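Local structure of acetyltransferase, GNAT family (Bacillus anthracis str. Sterne, 3FBU) at residues V74-F79 against T83-W88; L117-A122 against R141-F146. The protein binds coenzyme A and, as a member of the GNAT family, probably transfers the acetyl group of acetyl-CoA to an acceptor substrate. All coordinates share one frame; numbering follows the deposited sequence.

How the interactions relate
From the N terminus, strand 68-79 is followed after a three-residue turn by strand 83-90, and interaction 1 closes the short hairpin loop between them. The chain then follows helix 99-114 and enters strand 119-124, which lies beside 83-90 in the sheet; Tyr84 and Ile86 of interaction 1 exchange probable backbone hydrogen bonds with Ile121 of interaction 2. After helix 129-137 the chain reaches strand 141-152, the outermost on that side within this chain, where interaction 2 closes a larger loop. The two contacts follow in series, neither nesting nor crossing, with centres about 10 Å apart. Interaction 1 joins adjacent strands, whereas interaction 2 bridges over strand 155-165, which lies between its two partners.

Interaction 1 of 2, residues V74-F79 against T83-W88; sequences VFHKYF and TYEIGW. With COA (coenzyme A), chain C.
Thr83 O is gripped by two successive amides: Tyr78 N at 2.9 Å, in the carbonyl plane, and Phe79 N at 3.0 Å, tilted from it. Two residues facing one define a classic beta bulge, and the register accordingly slips by one between the Lys77-Tyr84 and Phe79-Thr83 pairs. Before the bulge, His76 pairs with Glu85 as an antiparallel hydrogen-bonded pair; the straighter of its two bonds runs from Glu85 N to His76 O (168° at the hydrogen). The strands belong to a beta hairpin of the GNAT sheet, antiparallel, with 166° between the N-to-C directions of the two short segments. At its far end Trp88 O accepts N4P of coenzyme A at 2.9 Å, so strand 83-90 takes part directly in holding the pantetheine arm, while Trp88 NE1 bonds Ser131.

The ring of Tyr84 lies flat on the opposite backbone, with Lys77 N 3.6 Å above its centre. Its hydroxyl receives Lys77 NZ at 2.7 Å, because the lysine runs alongside the ring and bends only at its last torsion. Phe75 turns a face to Tyr84, whose CD1 stands over the ring centre; with planes 45° apart, the pair is oblique. Helix 99-114 packs against this side through Thr107, which touches both Phe75 and Ile86. On the other face of the sheet, His76 ND1 bonds Lys77 O in the plane of the imidazole, and CE1 comes within 3.5 Å of Glu85 OE1.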
ATOM      1  N   VAL A  74     -11.755 -16.314   5.079  1.00 16.98           N
ATOM      2  CA  VAL A  74     -13.152 -16.293   5.465  1.00 17.09           C
ATOM      3  C   VAL A  74     -13.934 -16.926   4.309  1.00 17.61           C
ATOM      4  O   VAL A  74     -13.785 -16.512   3.168  1.00 16.48           O
ATOM      5  CB  VAL A  74     -13.629 -14.859   5.729  1.00 17.09           C
ATOM      6  CG1 VAL A  74     -15.034 -14.848   6.282  1.00 19.20           C
ATOM      7  CG2 VAL A  74     -12.679 -14.114   6.702  1.00 17.39           C
ATOM      8  N   PHE A  75     -14.734 -17.949   4.605  1.00 17.80           N
ATOM      9  CA  PHE A  75     -15.538 -18.609   3.549  1.00 18.17           C
ATOM     10  C   PHE A  75     -16.789 -19.263   4.150  1.00 18.93           C
ATOM     11  O   PHE A  75     -16.684 -20.217   4.897  1.00 18.13           O
ATOM     12  CB  PHE A  75     -14.677 -19.607   2.781  1.00 18.47           C
ATOM     13  CG  PHE A  75     -15.271 -20.065   1.477  1.00 18.11           C
ATOM     14  CD1 PHE A  75     -15.590 -19.161   0.479  1.00 17.34           C
ATOM     15  CD2 PHE A  75     -15.502 -21.404   1.255  1.00 20.60           C
ATOM     16  CE1 PHE A  75     -16.100 -19.582  -0.732  1.00 20.23           C
ATOM     17  CE2 PHE A  75     -16.020 -21.830   0.029  1.00 21.11           C
ATOM     18  CZ  PHE A  75     -16.328 -20.905  -0.945  1.00 19.53           C
ATOM     19  N   HIS A  76     -17.966 -18.724   3.826  1.00 18.88           N
ATOM     20  CA  HIS A  76     -19.223 -19.182   4.419  1.00 19.55           C
ATOM     21  C   HIS A  76     -20.434 -18.873   3.551  1.00 19.25           C
ATOM     22  O   HIS A  76     -20.397 -18.004   2.691  1.00 17.62           O
ATOM     23  CB  HIS A  76     -19.440 -18.571   5.818  1.00 19.66           C
ATOM     24  CG  HIS A  76     -19.448 -17.074   5.861  1.00 21.10           C
ATOM     25  ND1 HIS A  76     -20.544 -16.311   5.518  1.00 23.58           N
ATOM     26  CD2 HIS A  76     -18.474 -16.196   6.206  1.00 22.65           C
ATOM     27  CE1 HIS A  76     -20.255 -15.031   5.675  1.00 25.83           C
ATOM     28  NE2 HIS A  76     -18.999 -14.934   6.076  1.00 25.16           N
ATOM     29  N   LYS A  77     -21.522 -19.580   3.821  1.00 19.69           N
ATOM     30  CA  LYS A  77     -22.796 -19.316   3.156  1.00 20.74           C
ATOM     31  C   LYS A  77     -23.228 -17.857   3.271  1.00 19.90           C
ATOM     32  O   LYS A  77     -23.078 -17.231   4.321  1.00 19.72           O
ATOM     33  CB  LYS A  77     -23.892 -20.238   3.729  1.00 21.06           C
ATOM     34  CG  LYS A  77     -23.590 -21.699   3.519  1.00 23.27           C
ATOM     35  CD  LYS A  77     -24.722 -22.607   4.047  1.00 25.59           C
ATOM     36  CE  LYS A  77     -24.353 -24.081   3.869  1.00 28.68           C
ATOM     37  NZ  LYS A  77     -23.818 -24.444   2.485  1.00 36.31           N
ATOM     38  N   TYR A  78     -23.745 -17.332   2.155  1.00 20.28           N
ATOM     39  CA  TYR A  78     -24.183 -15.953   2.027  1.00 20.12           C
ATOM     40  C   TYR A  78     -25.642 -15.880   1.629  1.00 19.51           C
ATOM     41  O   TYR A  78     -26.397 -15.202   2.277  1.00 19.21           O
ATOM     42  CB  TYR A  78     -23.318 -15.226   1.014  1.00 22.07           C
ATOM     43  CG  TYR A  78     -23.697 -13.796   0.797  1.00 21.51           C
ATOM     44  CD1 TYR A  78     -23.350 -12.833   1.727  1.00 26.31           C
ATOM     45  CD2 TYR A  78     -24.396 -13.406  -0.323  1.00 24.94           C
ATOM     46  CE1 TYR A  78     -23.679 -11.519   1.545  1.00 24.13           C
ATOM     47  CE2 TYR A  78     -24.761 -12.084  -0.508  1.00 23.98           C
ATOM     48  CZ  TYR A  78     -24.381 -11.151   0.425  1.00 25.12           C
ATOM     49  OH  TYR A  78     -24.716  -9.834   0.255  1.00 27.88           O
ATOM     50  N   PHE A  79     -26.024 -16.573   0.562  1.00 19.47           N
ATOM     51  CA  PHE A  79     -27.419 -16.612   0.108  1.00 19.93           C
ATOM     52  C   PHE A  79     -27.740 -18.058  -0.220  1.00 19.41           C
ATOM     53  O   PHE A  79     -27.209 -18.617  -1.197  1.00 18.62           O
ATOM     54  CB  PHE A  79     -27.568 -15.672  -1.097  1.00 19.69           C
ATOM     55  CG  PHE A  79     -28.952 -15.592  -1.685  1.00 19.94           C
ATOM     56  CD1 PHE A  79     -30.090 -15.847  -0.942  1.00 23.95           C
ATOM     57  CD2 PHE A  79     -29.103 -15.163  -3.000  1.00 20.79           C
ATOM     58  CE1 PHE A  79     -31.356 -15.716  -1.527  1.00 22.95           C
ATOM     59  CE2 PHE A  79     -30.367 -15.053  -3.580  1.00 22.94           C
ATOM     60  CZ  PHE A  79     -31.475 -15.335  -2.852  1.00 20.70           C
ATOM     61  N   THR A  83     -24.617 -19.647  -2.862  1.00 17.36           N
ATOM     62  CA  THR A  83     -23.822 -18.428  -2.962  1.00 17.40           C
ATOM     63  C   THR A  83     -23.104 -18.219  -1.633  1.00 16.89           C
ATOM     64  O   THR A  83     -23.746 -18.179  -0.584  1.00 16.42           O
ATOM     65  CB  THR A  83     -24.695 -17.212  -3.301  1.00 17.09           C
ATOM     66  OG1 THR A  83     -25.381 -17.445  -4.543  1.00 16.90           O
ATOM     67  CG2 THR A  83     -23.828 -15.939  -3.459  1.00 16.21           C
ATOM     68  N   TYR A  84     -21.779 -18.095  -1.704  1.00 16.39           N
ATOM     69  CA  TYR A  84     -20.914 -17.936  -0.537  1.00 16.88           C
ATOM     70  C   TYR A  84     -20.255 -16.561  -0.585  1.00 16.77           C
ATOM     71  O   TYR A  84     -20.192 -15.914  -1.640  1.00 16.08           O
ATOM     72  CB  TYR A  84     -19.803 -18.994  -0.540  1.00 18.21           C
ATOM     73  CG  TYR A  84     -20.163 -20.260   0.172  1.00 19.34           C
ATOM     74  CD1 TYR A  84     -19.282 -20.832   1.108  1.00 19.90           C
ATOM     75  CD2 TYR A  84     -21.380 -20.877  -0.070  1.00 16.99           C
ATOM     76  CE1 TYR A  84     -19.629 -21.981   1.783  1.00 22.83           C
ATOM     77  CE2 TYR A  84     -21.719 -22.047   0.599  1.00 20.58           C
ATOM     78  CZ  TYR A  84     -20.836 -22.581   1.515  1.00 21.39           C
ATOM     79  OH  TYR A  84     -21.173 -23.753   2.190  1.00 23.93           O
ATOM     80  N   GLU A  85     -19.745 -16.150   0.571  1.00 16.42           N
ATOM     81  CA  GLU A  85     -18.946 -14.955   0.711  1.00 16.94           C
ATOM     82  C   GLU A  85     -17.522 -15.358   1.124  1.00 16.39           C
ATOM     83  O   GLU A  85     -17.321 -16.305   1.940  1.00 16.62           O
ATOM     84  CB  GLU A  85     -19.561 -14.033   1.762  1.00 17.05           C
ATOM     85  CG  GLU A  85     -18.706 -12.833   2.107  1.00 18.82           C
ATOM     86  CD  GLU A  85     -19.332 -11.862   3.098  1.00 22.53           C
ATOM     87  OE1 GLU A  85     -20.399 -12.174   3.708  1.00 26.35           O
ATOM     88  OE2 GLU A  85     -18.731 -10.775   3.257  1.00 29.81           O
ATOM     89  N   ILE A  86     -16.545 -14.661   0.554  1.00 14.47           N
ATOM     90  CA  ILE A  86     -15.112 -14.900   0.804  1.00 14.17           C
ATOM     91  C   ILE A  86     -14.467 -13.602   1.314  1.00 14.70           C
ATOM     92  O   ILE A  86     -14.875 -12.494   0.952  1.00 13.06           O
ATOM     93  CB  ILE A  86     -14.385 -15.446  -0.481  1.00 15.13           C
ATOM     94  CG1 ILE A  86     -12.963 -16.015  -0.191  1.00 12.09           C
ATOM     95  CG2 ILE A  86     -14.348 -14.363  -1.583  1.00 12.29           C
ATOM     96  CD1 ILE A  86     -12.365 -16.832  -1.385  1.00 15.65           C
ATOM     97  N   GLY A  87     -13.416 -13.785   2.117  1.00 14.72           N
ATOM     98  CA  GLY A  87     -12.625 -12.725   2.675  1.00 15.68           C
ATOM     99  C   GLY A  87     -11.311 -13.286   3.166  1.00 15.47           C
ATOM    100  O   GLY A  87     -11.040 -14.486   3.011  1.00 14.56           O
ATOM    101  N   TRP A  88     -10.524 -12.434   3.819  1.00 16.96           N
ATOM    102  CA  TRP A  88      -9.131 -12.771   4.113  1.00 16.68           C
ATOM    103  C   TRP A  88      -8.587 -11.802   5.137  1.00 16.89           C
ATOM    104  O   TRP A  88      -8.873 -10.626   5.058  1.00 17.43           O
ATOM    105  CB  TRP A  88      -8.294 -12.675   2.823  1.00 17.19           C
ATOM    106  CG  TRP A  88      -8.805 -11.658   1.853  1.00 18.36           C
ATOM    107  CD1 TRP A  88      -8.690 -10.301   1.922  1.00 18.93           C
ATOM    108  CD2 TRP A  88      -9.554 -11.933   0.675  1.00 18.29           C
ATOM    109  NE1 TRP A  88      -9.320  -9.707   0.840  1.00 20.33           N
ATOM    110  CE2 TRP A  88      -9.855 -10.689   0.057  1.00 19.72           C
ATOM    111  CE3 TRP A  88     -10.009 -13.108   0.079  1.00 18.98           C
ATOM    112  CZ2 TRP A  88     -10.604 -10.603  -1.101  1.00 18.47           C
ATOM    113  CZ3 TRP A  88     -10.739 -13.017  -1.070  1.00 18.39           C
ATOM    114  CH2 TRP A  88     -11.020 -11.784  -1.660  1.00 17.74           C
TER
HETATM  115  N1A COA C 169      -1.922   0.478  -2.713  1.00 25.68           N
HETATM  116  C2A COA C 169      -2.142  -0.160  -3.907  1.00 26.78           C
HETATM  117  N3A COA C 169      -1.941  -1.510  -4.015  1.00 25.78           N
HETATM  118  C4A COA C 169      -1.531  -2.206  -2.921  1.00 27.28           C
HETATM  119  C5A COA C 169      -1.307  -1.582  -1.705  1.00 27.00           C
HETATM  120  C6A COA C 169      -1.525  -0.211  -1.594  1.00 24.47           C
HETATM  121  N6A COA C 169      -1.350   0.425  -0.433  1.00 27.45           N
HETATM  122  N7A COA C 169      -0.914  -2.518  -0.830  1.00 25.62           N
HETATM  123  C8A COA C 169      -0.869  -3.713  -1.452  1.00 26.50           C
HETATM  124  N9A COA C 169      -1.245  -3.529  -2.758  1.00 26.49           N
HETATM  125  C1B COA C 169      -1.496  -4.536  -3.796  1.00 28.06           C
HETATM  126  C2B COA C 169      -0.287  -5.432  -4.076  1.00 29.37           C
HETATM  127  O2B COA C 169       0.635  -4.824  -4.973  1.00 32.75           O
HETATM  128  C3B COA C 169      -0.996  -6.637  -4.655  1.00 29.16           C
HETATM  129  O3B COA C 169      -1.293  -6.430  -6.027  1.00 31.07           O
HETATM  130  P3B COA C 169      -0.320  -6.891  -7.237  1.00 34.18           P
HETATM  131  O7A COA C 169      -1.045  -6.838  -8.543  1.00 36.31           O
HETATM  132  O8A COA C 169       0.879  -5.980  -7.219  1.00 36.44           O
HETATM  133  O9A COA C 169       0.084  -8.317  -6.936  1.00 33.95           O
HETATM  134  C4B COA C 169      -2.304  -6.708  -3.854  1.00 26.34           C
HETATM  135  O4B COA C 169      -2.546  -5.406  -3.394  1.00 25.69           O
HETATM  136  C5B COA C 169      -2.219  -7.641  -2.653  1.00 26.05           C
HETATM  137  O5B COA C 169      -2.144  -8.962  -3.153  1.00 24.96           O
HETATM  138  P1A COA C 169      -1.578 -10.150  -2.243  1.00 22.73           P
HETATM  139  O1A COA C 169      -0.066 -10.031  -2.156  1.00 22.85           O
HETATM  140  O2A COA C 169      -2.039 -11.445  -2.786  1.00 21.05           O
HETATM  141  O3A COA C 169      -2.306  -9.856  -0.842  1.00 21.40           O
HETATM  142  P2A COA C 169      -1.654  -9.992   0.627  1.00 21.94           P
HETATM  143  O4A COA C 169      -1.088 -11.382   0.786  1.00 19.59           O
HETATM  144  O5A COA C 169      -0.666  -8.840   0.838  1.00 23.59           O
HETATM  145  O6A COA C 169      -2.967  -9.776   1.545  1.00 21.48           O
HETATM  146  CBP COA C 169      -4.823  -8.595   2.474  1.00 19.16           C
HETATM  147  CCP COA C 169      -3.978  -8.834   1.222  1.00 22.46           C
HETATM  148  CDP COA C 169      -5.280  -9.990   2.936  1.00 18.10           C
HETATM  149  CEP COA C 169      -5.967  -7.699   1.996  1.00 18.65           C
HETATM  150  CAP COA C 169      -3.969  -7.889   3.561  1.00 21.57           C
HETATM  151  OAP COA C 169      -3.607  -6.575   3.164  1.00 21.96           O
HETATM  152  C9P COA C 169      -4.685  -7.746   4.869  1.00 20.89           C
HETATM  153  O9P COA C 169      -4.780  -8.822   5.720  1.00 20.03           O
HETATM  154  N8P COA C 169      -5.312  -6.604   5.168  1.00 23.74           N
HETATM  155  C7P COA C 169      -5.868  -6.368   6.499  1.00 23.46           C
HETATM  156  C6P COA C 169      -7.167  -7.115   6.747  1.00 22.46           C
HETATM  157  C5P COA C 169      -8.259  -6.689   5.766  1.00 25.26           C
HETATM  158  O5P COA C 169      -8.573  -5.491   5.584  1.00 25.18           O
HETATM  159  N4P COA C 169      -8.876  -7.680   5.156  1.00 26.29           N
HETATM  160  C3P COA C 169      -9.856  -7.435   4.091  1.00 28.15           C
HETATM  161  C2P COA C 169     -11.243  -7.090   4.585  1.00 30.02           C
HETATM  162  S1P COA C 169     -12.416  -7.004   3.197  1.00 36.30           S

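Interaction 2 of 2, residues L117-A122 against R141-F146; sequences LHRIIA and RREGYF
Arg119 NH1 and Glu143 OE1 meet at 2.8 Å in a salt bridge, with an angle of 151° at the hydrogen. The bond is end-on to one nitrogen: OE1 lies in the guanidinium plane and offers its syn lone pair, although the guanidinium and carboxylate planes are 31° apart. The side chains approach from opposite directions, Arg119 reaching out with CG anti to the backbone N (chi1 -173°) and its chain extended to NE.

The second carboxylate oxygen is held separately. Arg141 NH1 bonds Glu143 OE2 at 2.9 Å on the anti side, somewhat out of the carboxylate plane. A water molecule joins all three residues, accepting from Arg119 NE and from Arg141 NH2 while donating to Glu143 OE2 at 2.6 Å. Further out, Ile121 CG2 sits 3.5 Å over the centre of one face of the Arg119 guanidinium, and Glu168 forms a salt bridge with Arg141 NE.

Strands 119-124 and 141-152 are not neighbours in the sheet; strand 155-165 runs between them, and the network passes over it, with Arg119 touching Tyr161 and Glu143 touching Ala163. Glu143 and Gly144 both face Tyr161 in a classic beta bulge. Two arginines and a water donating to one carboxylate probably favour its ionised form, and that negative charge in turn probably compensates the two nearby positive ones.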
ATOM      1  N   LEU A 117     -20.726 -24.737  -6.049  1.00 20.63           N
ATOM      2  CA  LEU A 117     -21.406 -23.471  -5.801  1.00 19.97           C
ATOM      3  C   LEU A 117     -21.713 -22.735  -7.114  1.00 18.99           C
ATOM      4  O   LEU A 117     -21.045 -22.955  -8.131  1.00 18.35           O
ATOM      5  CB  LEU A 117     -20.533 -22.574  -4.927  1.00 19.39           C
ATOM      6  CG  LEU A 117     -20.197 -23.072  -3.528  1.00 19.42           C
ATOM      7  CD1 LEU A 117     -19.202 -22.105  -2.810  1.00 20.98           C
ATOM      8  CD2 LEU A 117     -21.439 -23.277  -2.690  1.00 21.91           C
ATOM      9  N   HIS A 118     -22.703 -21.840  -7.064  1.00 18.33           N
ATOM     10  CA  HIS A 118     -23.059 -21.022  -8.216  1.00 17.32           C
ATOM     11  C   HIS A 118     -22.319 -19.693  -8.291  1.00 16.87           C
ATOM     12  O   HIS A 118     -21.972 -19.188  -9.398  1.00 16.85           O
ATOM     13  CB  HIS A 118     -24.558 -20.730  -8.200  1.00 17.60           C
ATOM     14  CG  HIS A 118     -24.968 -19.708  -9.208  1.00 18.05           C
ATOM     15  ND1 HIS A 118     -24.804 -19.900 -10.570  1.00 18.32           N
ATOM     16  CD2 HIS A 118     -25.487 -18.463  -9.061  1.00 17.54           C
ATOM     17  CE1 HIS A 118     -25.230 -18.824 -11.212  1.00 19.51           C
ATOM     18  NE2 HIS A 118     -25.650 -17.938 -10.323  1.00 19.22           N
ATOM     19  N   ARG A 119     -22.083 -19.111  -7.128  1.00 16.57           N
ATOM     20  CA  ARG A 119     -21.570 -17.746  -7.072  1.00 16.56           C
ATOM     21  C   ARG A 119     -20.831 -17.440  -5.775  1.00 15.17           C
ATOM     22  O   ARG A 119     -21.185 -17.940  -4.804  1.00 14.96           O
ATOM     23  CB  ARG A 119     -22.726 -16.761  -7.239  1.00 16.59           C
ATOM     24  CG  ARG A 119     -22.370 -15.255  -7.375  1.00 17.50           C
ATOM     25  CD  ARG A 119     -23.633 -14.485  -7.787  1.00 21.05           C
ATOM     26  NE  ARG A 119     -23.535 -13.043  -7.766  1.00 27.86           N
ATOM     27  CZ  ARG A 119     -24.037 -12.252  -6.832  1.00 18.13           C
ATOM     28  NH1 ARG A 119     -23.850 -10.985  -6.919  1.00 16.42           N
ATOM     29  NH2 ARG A 119     -24.710 -12.728  -5.825  1.00 16.89           N
ATOM     30  N   ILE A 120     -19.792 -16.618  -5.820  1.00 14.84           N
ATOM     31  CA  ILE A 120     -19.051 -16.233  -4.624  1.00 14.79           C
ATOM     32  C   ILE A 120     -18.887 -14.699  -4.670  1.00 14.76           C
ATOM     33  O   ILE A 120     -18.578 -14.122  -5.726  1.00 15.56           O
ATOM     34  CB  ILE A 120     -17.700 -16.963  -4.487  1.00 14.87           C
ATOM     35  CG1 ILE A 120     -17.904 -18.497  -4.366  1.00 16.44           C
ATOM     36  CG2 ILE A 120     -16.915 -16.435  -3.287  1.00 15.31           C
ATOM     37  CD1 ILE A 120     -16.586 -19.324  -4.576  1.00 13.83           C
ATOM     38  N   ILE A 121     -19.140 -14.053  -3.533  1.00 14.27           N
ATOM     39  CA  ILE A 121     -19.096 -12.606  -3.448  1.00 13.77           C
ATOM     40  C   ILE A 121     -18.107 -12.195  -2.370  1.00 13.51           C
ATOM     41  O   ILE A 121     -17.738 -12.997  -1.491  1.00 13.28           O
ATOM     42  CB  ILE A 121     -20.518 -12.006  -3.155  1.00 13.38           C
ATOM     43  CG1 ILE A 121     -21.002 -12.301  -1.715  1.00 15.56           C
ATOM     44  CG2 ILE A 121     -21.546 -12.496  -4.237  1.00 14.06           C
ATOM     45  CD1 ILE A 121     -20.596 -11.210  -0.664  1.00 15.47           C
ATOM     46  N   ALA A 122     -17.725 -10.932  -2.425  1.00 13.61           N
ATOM     47  CA  ALA A 122     -16.860 -10.313  -1.430  1.00 14.79           C
ATOM     48  C   ALA A 122     -17.172  -8.812  -1.377  1.00 14.75           C
ATOM     49  O   ALA A 122     -17.639  -8.211  -2.366  1.00 15.47           O
ATOM     50  CB  ALA A 122     -15.367 -10.553  -1.718  1.00 14.37           C
ATOM     51  N   ARG A 141     -15.509  -9.580 -10.354  1.00 16.82           N
ATOM     52  CA  ARG A 141     -15.961  -8.386 -11.022  1.00 16.83           C
ATOM     53  C   ARG A 141     -16.605  -7.450 -10.006  1.00 16.68           C
ATOM     54  O   ARG A 141     -17.407  -7.905  -9.196  1.00 14.75           O
ATOM     55  CB  ARG A 141     -17.034  -8.736 -12.017  1.00 17.48           C
ATOM     56  CG  ARG A 141     -16.577  -9.423 -13.272  1.00 18.12           C
ATOM     57  CD  ARG A 141     -17.734  -9.965 -14.092  1.00 18.81           C
ATOM     58  NE  ARG A 141     -18.380 -11.095 -13.427  1.00 18.45           N
ATOM     59  CZ  ARG A 141     -19.528 -11.003 -12.753  1.00 20.74           C
ATOM     60  NH1 ARG A 141     -20.188  -9.842 -12.663  1.00 18.33           N
ATOM     61  NH2 ARG A 141     -20.015 -12.067 -12.157  1.00 20.44           N
ATOM     62  N   ARG A 142     -16.302  -6.161 -10.089  1.00 16.96           N
ATOM     63  CA  ARG A 142     -16.997  -5.163  -9.266  1.00 16.94           C
ATOM     64  C   ARG A 142     -18.438  -4.979  -9.801  1.00 17.59           C
ATOM     65  O   ARG A 142     -18.651  -4.500 -10.936  1.00 19.04           O
ATOM     66  CB  ARG A 142     -16.245  -3.825  -9.205  1.00 18.41           C
ATOM     67  CG  ARG A 142     -16.943  -2.821  -8.343  1.00 17.72           C
ATOM     68  CD  ARG A 142     -16.254  -1.450  -8.283  1.00 20.85           C
ATOM     69  NE  ARG A 142     -14.840  -1.548  -7.919  1.00 23.00           N
ATOM     70  CZ  ARG A 142     -13.954  -0.546  -8.066  1.00 24.23           C
ATOM     71  NH1 ARG A 142     -14.322   0.630  -8.582  1.00 26.62           N
ATOM     72  NH2 ARG A 142     -12.693  -0.726  -7.709  1.00 25.22           N
ATOM     73  N   GLU A 143     -19.413  -5.393  -9.000  1.00 14.86           N
ATOM     74  CA  GLU A 143     -20.835  -5.307  -9.370  1.00 14.95           C
ATOM     75  C   GLU A 143     -21.579  -4.149  -8.682  1.00 15.76           C
ATOM     76  O   GLU A 143     -22.639  -3.691  -9.153  1.00 14.31           O
ATOM     77  CB  GLU A 143     -21.513  -6.601  -9.017  1.00 14.57           C
ATOM     78  CG  GLU A 143     -21.132  -7.752  -9.937  1.00 14.13           C
ATOM     79  CD  GLU A 143     -22.052  -8.940  -9.744  1.00 16.05           C
ATOM     80  OE1 GLU A 143     -22.562  -9.121  -8.626  1.00 17.77           O
ATOM     81  OE2 GLU A 143     -22.262  -9.715 -10.709  1.00 18.05           O
ATOM     82  N   GLY A 144     -21.022  -3.667  -7.589  1.00 15.55           N
ATOM     83  CA  GLY A 144     -21.660  -2.611  -6.823  1.00 16.63           C
ATOM     84  C   GLY A 144     -20.744  -1.671  -6.091  1.00 16.99           C
ATOM     85  O   GLY A 144     -19.633  -2.040  -5.698  1.00 17.47           O
ATOM     86  N   TYR A 145     -21.253  -0.454  -5.877  1.00 17.95           N
ATOM     87  CA  TYR A 145     -20.560   0.571  -5.100  1.00 17.76           C
ATOM     88  C   TYR A 145     -21.645   1.274  -4.276  1.00 16.84           C
ATOM     89  O   TYR A 145     -22.435   2.033  -4.804  1.00 16.03           O
ATOM     90  CB  TYR A 145     -19.831   1.498  -6.037  1.00 20.27           C
ATOM     91  CG  TYR A 145     -19.066   2.638  -5.415  1.00 21.18           C
ATOM     92  CD1 TYR A 145     -18.820   2.715  -4.042  1.00 22.65           C
ATOM     93  CD2 TYR A 145     -18.588   3.656  -6.225  1.00 24.45           C
ATOM     94  CE1 TYR A 145     -18.107   3.819  -3.494  1.00 23.47           C
ATOM     95  CE2 TYR A 145     -17.877   4.725  -5.702  1.00 27.17           C
ATOM     96  CZ  TYR A 145     -17.641   4.797  -4.333  1.00 26.02           C
ATOM     97  OH  TYR A 145     -16.918   5.872  -3.843  1.00 28.55           O
ATOM     98  N   PHE A 146     -21.733   0.904  -3.012  1.00 17.80           N
ATOM     99  CA  PHE A 146     -22.825   1.332  -2.144  1.00 18.79           C
ATOM    100  C   PHE A 146     -22.313   2.466  -1.266  1.00 19.66           C
ATOM    101  O   PHE A 146     -21.323   2.281  -0.559  1.00 18.61           O
ATOM    102  CB  PHE A 146     -23.248   0.197  -1.235  1.00 20.32           C
ATOM    103  CG  PHE A 146     -23.724  -1.017  -1.978  1.00 19.45           C
ATOM    104  CD1 PHE A 146     -24.794  -0.928  -2.820  1.00 21.15           C
ATOM    105  CD2 PHE A 146     -23.087  -2.225  -1.829  1.00 25.58           C
ATOM    106  CE1 PHE A 146     -25.242  -2.043  -3.530  1.00 23.42           C
ATOM    107  CE2 PHE A 146     -23.533  -3.333  -2.533  1.00 24.82           C
ATOM    108  CZ  PHE A 146     -24.612  -3.216  -3.371  1.00 25.33           C
TER
HETATM  109  O   HOH W   1     -22.522 -12.231 -10.288  1.00 18.00           O